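Long-range contact in cerato-platanin 1 (Moniliophthora perniciosa, PDB 3SUJ), which is a secreted zinc-binding fungal protein of the cerato-platanin family, with a double-psi beta-barrel fold and no firmly established function: residues Ala2-Ser6 with Glu88-Ala92. Sequence-based numbering, arbitrary orientation.
Sequences AVKLS and EGFTA. With ZN (zinc ion), chain F.
Phe90 and Leu5 point to the same face of a parallel strand pair, and their side chains meet at about a right angle: methyl CD1 of Leu5 touches CB of Phe90 at 3.8 Å and CB of Ala92 at 4.0 Å. Leu5 sends CG anti to its backbone N (chi1 174°), and chi2 of 68° then turns CD1 toward the neighbouring strand. Val3 CG2 comes obliquely to the CD1 side of the Phe90 ring (3.8 Å), while Tyr64 packs against Phe90 edge-to-face. The backbones are joined by three near-straight hydrogen bonds (at least 158° at H), Phe90 N to Lys4 O, Ser6 N to Phe90 O and Ala92 N to Ser6 O, each 2.9 Å. A water accepts from Ser6 OG and donates to Phe90 O, with a longer bond to Glu88 O; the Ser6 hydroxyl is further hydrogen-bonded to Thr110. Gly89 CA makes a C-H...O contact with Lys4 O at 3.5 Å. At the solvent-facing end, Glu88 grips a zinc ion unevenly, OE2 at a short 1.8 Å and OE1 at 2.7 Å. Lys4 NZ lies 4.9 Å from Glu88 OE2, too far for a salt bridge, and a water links the two, weakly on the lysine side. The pairing of 3-7 with 90-92, flanked by antiparallel strands 111-118 and 47-49, belongs to the mixed sheet of the double-psi beta-barrel typical of cerato-platanins, here with a zinc site at its margin.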
loop_
_atom_site.group_PDB
_atom_site.type_symbol
_atom_site.label_atom_id
_atom_site.label_comp_id
_atom_site.label_asym_id
_atom_site.label_seq_id
_atom_site.Cartn_x
_atom_site.Cartn_y
_atom_site.Cartn_z
ATOM N N ALA A 2 -12.948 10.729 -2.140
ATOM C CA ALA A 2 -11.483 10.409 -2.133
ATOM C C ALA A 2 -10.937 10.207 -0.697
ATOM O O ALA A 2 -11.596 10.440 0.361
ATOM C CB ALA A 2 -10.752 11.550 -2.826
ATOM N N VAL A 3 -9.723 9.686 -0.699
ATOM C CA VAL A 3 -9.030 9.458 0.565
ATOM C C VAL A 3 -7.612 9.879 0.391
ATOM O O VAL A 3 -7.120 10.123 -0.700
ATOM C CB VAL A 3 -9.007 7.967 0.969
ATOM C CG1 VAL A 3 -10.452 7.484 1.331
ATOM C CG2 VAL A 3 -8.264 7.163 -0.168
ATOM N N LYS A 4 -6.966 10.045 1.514
ATOM C CA LYS A 4 -5.572 10.466 1.523
ATOM C C LYS A 4 -4.604 9.365 1.242
ATOM O O LYS A 4 -4.775 8.229 1.738
ATOM C CB LYS A 4 -5.234 11.037 2.899
ATOM C CG LYS A 4 -5.944 12.344 3.181
ATOM C CD LYS A 4 -5.484 12.859 4.576
ATOM C CE LYS A 4 -6.513 13.821 5.042
ATOM N NZ LYS A 4 -6.029 15.183 5.402
ATOM N N LEU A 5 -3.568 9.675 0.507
ATOM C CA LEU A 5 -2.433 8.798 0.280
ATOM C C LEU A 5 -1.141 9.541 0.683
ATOM O O LEU A 5 -0.853 10.606 0.137
ATOM C CB LEU A 5 -2.355 8.357 -1.188
ATOM C CG LEU A 5 -1.082 7.560 -1.481
ATOM C CD1 LEU A 5 -1.028 6.234 -0.822
ATOM C CD2 LEU A 5 -0.913 7.388 -2.958
ATOM N N SER A 6 -0.383 8.887 1.533
ATOM C CA SER A 6 0.944 9.370 1.991
ATOM C C SER A 6 1.946 8.325 1.658
ATOM O O SER A 6 1.579 7.263 1.097
ATOM C CB SER A 6 0.915 9.576 3.484
ATOM O OG SER A 6 -0.078 10.610 3.746
ATOM N N GLU A 88 -5.284 6.895 8.955
ATOM C CA GLU A 88 -6.309 7.419 8.082
ATOM C C GLU A 88 -5.963 7.384 6.618
ATOM O O GLU A 88 -5.104 8.159 6.134
ATOM C CB GLU A 88 -6.615 8.931 8.421
ATOM C CG GLU A 88 -7.954 9.468 7.821
ATOM C CD GLU A 88 -8.531 10.723 8.533
ATOM O OE1 GLU A 88 -8.946 10.615 9.696
ATOM O OE2 GLU A 88 -8.640 11.801 7.886
ATOM N N GLY A 89 -6.689 6.732 5.799
ATOM C CA GLY A 89 -6.324 6.634 4.423
ATOM C C GLY A 89 -5.217 5.619 4.239
ATOM O O GLY A 89 -5.177 4.568 4.930
ATOM N N PHE A 90 -4.357 5.858 3.274
ATOM C CA PHE A 90 -3.372 4.880 2.849
ATOM C C PHE A 90 -1.978 5.487 2.957
ATOM O O PHE A 90 -1.798 6.714 2.779
ATOM C CB PHE A 90 -3.606 4.545 1.365
ATOM C CG PHE A 90 -4.847 3.696 1.154
ATOM C CD1 PHE A 90 -6.117 4.267 1.179
ATOM C CD2 PHE A 90 -4.734 2.333 1.076
ATOM C CE1 PHE A 90 -7.296 3.445 1.142
ATOM C CE2 PHE A 90 -5.895 1.578 0.968
ATOM C CZ PHE A 90 -7.105 2.136 1.031
ATOM N N THR A 91 -0.995 4.611 3.163
ATOM C CA THR A 91 0.427 5.031 3.196
ATOM C C THR A 91 1.167 4.008 2.364
ATOM O O THR A 91 1.337 2.854 2.842
ATOM C CB THR A 91 0.964 5.078 4.600
ATOM O OG1 THR A 91 0.207 5.964 5.389
ATOM C CG2 THR A 91 2.412 5.560 4.554
ATOM N N ALA A 92 1.714 4.375 1.208
ATOM C CA ALA A 92 2.425 3.433 0.331
ATOM C C ALA A 92 3.905 3.639 0.413
ATOM O O ALA A 92 4.400 4.548 1.082
ATOM C CB ALA A 92 1.935 3.589 -1.087
HETATM ZN ZN ZN F . -9.689 13.010 8.744
HETATM O O HOH W 1 -8.757 15.036 7.338
HETATM O O HOH W 2 -2.484 9.032 4.342
#